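Long-range contacts in 3-methyladenine dna-glycosylase (Archaeoglobus fulgidus, PDB 2JHN), which belongs to the helix-hairpin-helix superfamily of base excision DNA repair proteins and pairs a helical domain of that family with a TATA-box-binding-protein-like sheet domain: residues 32-37 against 47-52; 61-66 against 151-156. The protein carries 1 engineered substitution. All coordinates share one frame; numbering follows the deposited sequence. Where two conformers were deposited one is given.

Interaction 1. Residues 32-37 against 47-52; sequences SGVWRR and AVMAYP
Trp35 O accepts a hydrogen bond from Ala50 N at 2.9 Å, a fairly straight bond with an angle of 156° at the hydrogen that lies in the carbonyl plane. A weaker, bent CA-H contact supplements it, Met49 CA standing 3.1 Å from Trp35 O. The return bond runs from Trp35 N to Ala50 O, closing the hydrogen-bonded pair. Two residues on, Arg37 and Val48 repeat the pattern, with Arg37 N and Val48 O 3.1 Å apart. Between these rungs lies the non-hydrogen-bonded pair Arg36 and Met49, whose CB atoms meet at 3.8 Å. This is the ladder of an antiparallel beta hairpin, the segments 34-37 and 47-52 running at 164° to each other.

The two faces are furnished differently. Trp35 sets CG anti to its amide nitrogen (chi1 170°), which lays the indole across the neighbouring strand. There it uses its rim: CE3 comes within 4.1 Å of Ala50 CB, and CZ3 lies equally near Val48 CG1, in an oblique crossing. Its NE1 reaches Asp28, a ligand of a bound sodium ion. On the face of Arg36 and Met49, the extended arginine chain leads away from the hairpin, giving NE to Lys157 O and NH1 to Glu31. At the far end Val34 and Tyr51 lie side by side, Val34 CG2 being 3.9 Å from Tyr51 CB.

The hairpin forms inner strands of the five-stranded sheet, with strand 29-31 beyond 34-41 and strand 57-62 beyond 44-54. Helix 12-17 packs on the Trp35 face through Trp12 and Met16, whereas strand 156-159 meets the other through Leu156 and Phe158.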
loop_
_atom_site.group_PDB
_atom_site.type_symbol
_atom_site.label_atom_id
_atom_site.label_comp_id
_atom_site.label_asym_id
_atom_site.label_seq_id
_atom_site.Cartn_x
_atom_site.Cartn_y
_atom_site.Cartn_z
ATOM N N SER A 32 -1.703 -4.912 19.243
ATOM C CA SER A 32 -2.927 -5.552 19.754
ATOM C C SER A 32 -4.155 -5.231 18.926
ATOM O O SER A 32 -5.215 -4.865 19.458
ATOM C CB SER A 32 -3.153 -5.240 21.238
ATOM O OG SER A 32 -2.063 -5.713 22.008
ATOM N N GLY A 33 -4.000 -5.343 17.605
ATOM C CA GLY A 33 -5.111 -5.161 16.678
ATOM C C GLY A 33 -5.600 -3.728 16.527
ATOM O O GLY A 33 -6.675 -3.507 15.993
ATOM N N VAL A 34 -4.826 -2.764 17.031
ATOM C CA VAL A 34 -5.150 -1.362 16.853
ATOM C C VAL A 34 -4.105 -0.755 15.926
ATOM O O VAL A 34 -2.919 -0.796 16.225
ATOM C CB VAL A 34 -5.178 -0.578 18.202
ATOM C CG1 VAL A 34 -5.477 0.849 17.944
ATOM C CG2 VAL A 34 -6.229 -1.193 19.160
ATOM N N TRP A 35 -4.570 -0.219 14.799
ATOM C CA TRP A 35 -3.726 0.432 13.798
ATOM C C TRP A 35 -3.586 1.921 14.114
ATOM O O TRP A 35 -4.573 2.573 14.495
ATOM C CB TRP A 35 -4.384 0.267 12.419
ATOM C CG TRP A 35 -3.766 1.075 11.294
ATOM C CD1 TRP A 35 -2.775 0.681 10.447
ATOM C CD2 TRP A 35 -4.129 2.404 10.898
ATOM N NE1 TRP A 35 -2.482 1.687 9.561
ATOM C CE2 TRP A 35 -3.295 2.756 9.809
ATOM C CE3 TRP A 35 -5.051 3.346 11.383
ATOM C CZ2 TRP A 35 -3.377 3.987 9.164
ATOM C CZ3 TRP A 35 -5.129 4.601 10.738
ATOM C CH2 TRP A 35 -4.299 4.904 9.636
ATOM N N ARG A 36 -2.388 2.478 13.921
ATOM C CA ARG A 36 -2.235 3.920 14.045
ATOM C C ARG A 36 -1.101 4.515 13.235
ATOM O O ARG A 36 -0.111 3.838 12.922
ATOM C CB ARG A 36 -2.073 4.360 15.524
ATOM C CG ARG A 36 -0.739 4.048 16.127
ATOM C CD ARG A 36 -0.784 4.298 17.670
ATOM N NE ARG A 36 0.577 4.352 18.178
ATOM C CZ ARG A 36 1.248 3.313 18.665
ATOM N NH1 ARG A 36 0.684 2.115 18.768
ATOM N NH2 ARG A 36 2.498 3.481 19.071
ATOM N N ARG A 37 -1.270 5.792 12.907
ATOM C CA ARG A 37 -0.215 6.613 12.304
ATOM C C ARG A 37 -0.552 8.080 12.422
ATOM O O ARG A 37 -1.678 8.446 12.766
ATOM C CB ARG A 37 0.047 6.238 10.834
ATOM C CG ARG A 37 -1.028 6.590 9.854
ATOM C CD ARG A 37 -0.600 6.084 8.449
ATOM N NE ARG A 37 0.206 7.061 7.706
ATOM C CZ ARG A 37 0.904 6.782 6.599
ATOM N NH1 ARG A 37 0.937 5.544 6.096
ATOM N NH2 ARG A 37 1.588 7.740 6.000
ATOM N N ALA A 47 -2.864 12.760 14.941
ATOM C CA ALA A 47 -2.879 11.363 15.357
ATOM C C ALA A 47 -4.205 10.736 14.907
ATOM O O ALA A 47 -5.282 11.329 15.083
ATOM C CB ALA A 47 -2.724 11.256 16.876
ATOM N N VAL A 48 -4.124 9.563 14.282
ATOM C CA VAL A 48 -5.319 8.784 13.932
ATOM C C VAL A 48 -5.069 7.339 14.349
ATOM O O VAL A 48 -3.976 6.818 14.143
ATOM C CB VAL A 48 -5.669 8.840 12.422
ATOM C CG1 VAL A 48 -6.933 8.008 12.126
ATOM C CG2 VAL A 48 -5.921 10.283 11.967
ATOM N N MET A 49 -6.079 6.700 14.955
ATOM C CA MET A 49 -6.020 5.267 15.213
ATOM C C MET A 49 -7.375 4.655 14.876
ATOM O O MET A 49 -8.399 5.344 14.872
ATOM C CB MET A 49 -5.621 4.967 16.666
ATOM C CG MET A 49 -6.723 5.201 17.650
ATOM S SD MET A 49 -6.128 5.185 19.344
ATOM C CE MET A 49 -5.889 3.464 19.611
ATOM N N ALA A 50 -7.376 3.369 14.579
ATOM C CA ALA A 50 -8.610 2.692 14.189
ATOM C C ALA A 50 -8.560 1.230 14.596
ATOM O O ALA A 50 -7.501 0.619 14.619
ATOM C CB ALA A 50 -8.871 2.831 12.686
ATOM N N TYR A 51 -9.735 0.685 14.911
ATOM C CA TYR A 51 -9.866 -0.679 15.401
ATOM C C TYR A 51 -11.360 -1.011 15.347
ATOM O O TYR A 51 -12.200 -0.109 15.422
ATOM C CB TYR A 51 -9.320 -0.808 16.839
ATOM C CG TYR A 51 -9.968 0.167 17.807
ATOM C CD1 TYR A 51 -11.141 -0.179 18.488
ATOM C CD2 TYR A 51 -9.411 1.427 18.050
ATOM C CE1 TYR A 51 -11.761 0.724 19.373
ATOM C CE2 TYR A 51 -10.015 2.336 18.941
ATOM C CZ TYR A 51 -11.195 1.960 19.606
ATOM O OH TYR A 51 -11.828 2.821 20.481
ATOM N N PRO A 52 -11.688 -2.300 15.171
ATOM C CA PRO A 52 -13.069 -2.738 15.068
ATOM C C PRO A 52 -13.797 -2.753 16.425
ATOM O O PRO A 52 -13.209 -3.130 17.441
ATOM C CB PRO A 52 -12.948 -4.159 14.548
ATOM C CG PRO A 52 -11.629 -4.631 14.960
ATOM C CD PRO A 52 -10.735 -3.411 15.024
#

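Interaction 2. Residues 61-66 against 151-156; sequences EGNFEN and VEWNGL
Trp153 lays one indole face against the backbone of Gly62 and the side chain of Asn63, where a beta hairpin in the helix-hairpin-helix repair family region meets the end of strand 57-62 in the TBP-like sheet. The tight half of this contact is a pair of CH-pi interactions. Gly62 CA stands over the six-membered ring, 4.0 Å from its centroid, while Asn63 CB lies 3.6 Å from the centroid of the five-membered ring and only 18° off the normal. The indole is therefore covered along its length by consecutive residues at the end of strand 57-62. With chi1 at -179° the indole swings to the far side of CB from the amide nitrogen, out from the hairpin to this ledge. Glu61 approaches differently, bringing CB to the ring's edge, 4.0 Å from Trp153 CH2.

Asn63 also shows how a polar residue can serve apolar packing. Its side chain slides past that of Trp153 in the opposite direction, the amide turned 54° from the indole plane. OD1 accepts the amide of Ala47 in strand 44-54, which would help to fix the amide's rotation, and ND2 comes 3.9 Å from Val151 CG1. Val151 in turn rests on Ala45 and Ala38.

Away from the ring the contact soon thins. With no polar bond joining the two segments, it relies on side-chain and backbone shape. The CB of Glu152 is directed away from segment 61-66, and the residue is exposed; the type II' turn from Trp153 to Leu156 carries Asn154 and Gly155 at the surface. The Glu61 chain extends beyond CG to place OE2 on the hydroxyl of Tyr51, within the sheet domain. Although Asn154 belongs to the solvent-exposed turn, it folds back over the indole: its OD1 sits 3.2 Å above the plane of the Trp153 ring, on the face opposite Gly62 and Asn63.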
loop_
_atom_site.group_PDB
_atom_site.type_symbol
_atom_site.label_atom_id
_atom_site.label_comp_id
_atom_site.label_asym_id
_atom_site.label_seq_id
_atom_site.Cartn_x
_atom_site.Cartn_y
_atom_site.Cartn_z
ATOM N N GLU A 61 -10.288 7.029 16.439
ATOM C CA GLU A 61 -9.957 8.068 17.411
ATOM C C GLU A 61 -8.768 8.874 16.900
ATOM O O GLU A 61 -7.921 8.364 16.143
ATOM C CB GLU A 61 -9.612 7.437 18.757
ATOM C CG GLU A 61 -10.739 6.633 19.395
ATOM C CD GLU A 61 -10.369 6.119 20.780
ATOM O OE1 GLU A 61 -9.961 6.936 21.635
ATOM O OE2 GLU A 61 -10.485 4.903 21.023
ATOM N N GLY A 62 -8.687 10.132 17.327
ATOM C CA GLY A 62 -7.587 10.988 16.903
ATOM C C GLY A 62 -7.785 12.403 17.398
ATOM O O GLY A 62 -8.815 12.708 18.007
ATOM N N ASN A 63 -6.811 13.268 17.117
ATOM C CA ASN A 63 -6.836 14.635 17.642
ATOM C C ASN A 63 -7.146 15.709 16.600
ATOM O O ASN A 63 -6.922 16.903 16.849
ATOM C CB ASN A 63 -5.553 14.948 18.414
ATOM C CG ASN A 63 -4.335 15.025 17.524
ATOM O OD1 ASN A 63 -4.403 14.729 16.321
ATOM N ND2 ASN A 63 -3.204 15.440 18.107
ATOM N N PHE A 64 -7.652 15.278 15.439
ATOM C CA PHE A 64 -8.232 16.179 14.438
ATOM C C PHE A 64 -9.578 16.761 14.912
ATOM O O PHE A 64 -10.175 16.279 15.875
ATOM C CB PHE A 64 -8.379 15.480 13.071
ATOM C CG PHE A 64 -9.129 14.158 13.121
ATOM C CD1 PHE A 64 -10.516 14.120 12.964
ATOM C CD2 PHE A 64 -8.441 12.959 13.304
ATOM C CE1 PHE A 64 -11.212 12.900 13.014
ATOM C CE2 PHE A 64 -9.121 11.733 13.349
ATOM C CZ PHE A 64 -10.504 11.705 13.200
ATOM N N GLU A 65 -10.039 17.807 14.235
ATOM C CA GLU A 65 -11.287 18.464 14.591
ATOM C C GLU A 65 -12.485 17.699 14.031
ATOM O O GLU A 65 -12.358 16.975 13.044
ATOM C CB GLU A 65 -11.282 19.914 14.086
ATOM C CG GLU A 65 -10.053 20.751 14.495
ATOM C CD GLU A 65 -9.820 20.792 16.010
ATOM O OE1 GLU A 65 -10.808 20.745 16.785
ATOM O OE2 GLU A 65 -8.642 20.872 16.427
ATOM N N ASN A 66 -13.644 17.863 14.664
ATOM C CA ASN A 66 -14.881 17.204 14.232
ATOM C C ASN A 66 -15.241 17.508 12.794
ATOM O O ASN A 66 -15.763 16.654 12.083
ATOM C CB ASN A 66 -16.059 17.614 15.124
ATOM C CG ASN A 66 -15.785 17.389 16.579
ATOM O OD1 ASN A 66 -15.050 16.470 16.946
ATOM N ND2 ASN A 66 -16.366 18.231 17.431
ATOM N N VAL A 151 3.743 12.540 16.514
ATOM C CA VAL A 151 2.684 13.144 17.306
ATOM C C VAL A 151 2.515 12.307 18.566
ATOM O O VAL A 151 2.388 11.080 18.509
ATOM C CB VAL A 151 1.326 13.247 16.528
ATOM C CG1 VAL A 151 0.216 13.757 17.426
ATOM C CG2 VAL A 151 1.446 14.157 15.320
ATOM N N GLU A 152 2.545 12.976 19.714
ATOM C CA GLU A 152 2.205 12.337 20.969
ATOM C C GLU A 152 0.786 12.770 21.333
ATOM O O GLU A 152 0.469 13.970 21.349
ATOM C CB GLU A 152 3.220 12.710 22.062
ATOM C CG GLU A 152 3.430 11.615 23.097
ATOM C CD GLU A 152 4.843 11.607 23.677
ATOM O OE1 GLU A 152 5.531 12.658 23.631
ATOM O OE2 GLU A 152 5.269 10.542 24.181
ATOM N N TRP A 153 -0.073 11.779 21.566
ATOM C CA TRP A 153 -1.487 12.001 21.880
ATOM C C TRP A 153 -1.976 10.811 22.687
ATOM O O TRP A 153 -1.572 9.666 22.425
ATOM C CB TRP A 153 -2.331 12.183 20.618
ATOM C CG TRP A 153 -3.787 12.429 20.911
ATOM C CD1 TRP A 153 -4.339 13.563 21.457
ATOM C CD2 TRP A 153 -4.874 11.510 20.708
ATOM N NE1 TRP A 153 -5.702 13.406 21.590
ATOM C CE2 TRP A 153 -6.057 12.161 21.132
ATOM C CE3 TRP A 153 -4.964 10.208 20.186
ATOM C CZ2 TRP A 153 -7.316 11.549 21.067
ATOM C CZ3 TRP A 153 -6.215 9.600 20.119
ATOM C CH2 TRP A 153 -7.375 10.270 20.556
ATOM N N ASN A 154 -2.835 11.086 23.675
ATOM C CA ASN A 154 -3.035 10.170 24.804
ATOM C C ASN A 154 -1.648 9.828 25.345
ATOM O O ASN A 154 -0.814 10.730 25.537
ATOM C CB ASN A 154 -3.841 8.922 24.416
ATOM C CG ASN A 154 -5.345 9.204 24.286
ATOM O OD1 ASN A 154 -5.757 10.256 23.786
ATOM N ND2 ASN A 154 -6.168 8.252 24.734
ATOM N N GLY A 155 -1.370 8.554 25.566
ATOM C CA GLY A 155 -0.032 8.175 25.985
ATOM C C GLY A 155 0.808 7.592 24.872
ATOM O O GLY A 155 1.846 6.978 25.138
ATOM N N LEU A 156 0.381 7.808 23.625
ATOM C CA LEU A 156 0.878 7.032 22.484
ATOM C C LEU A 156 1.630 7.861 21.465
ATOM O O LEU A 156 1.297 9.010 21.229
ATOM C CB LEU A 156 -0.288 6.336 21.781
ATOM C CG LEU A 156 -0.810 5.072 22.459
ATOM C CD1 LEU A 156 -2.076 4.584 21.770
ATOM C CD2 LEU A 156 0.282 3.994 22.456
#

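Overall arrangement
From the N terminus, interaction 1 closes first: strand 34-41 turns back into strand 44-54, and only nine residues separate segments 32-37 and 47-52. The next strand, 57-62, pairs with 44-54 in the same sheet and delivers segment 61-66 to interaction 2. That contact closes a much longer, largely helical excursion of 84 residues before strand 150-153 returns. The two are in series, neither nested nor crossed, with centres about 11 Å apart. They touch directly as well, through Met49 N to Glu61 O and through Ala47 CB packing on Trp153 CB. One contact builds the TBP-like sheet locally; the other joins that sheet to the small hairpin of the helix-hairpin-helix family region.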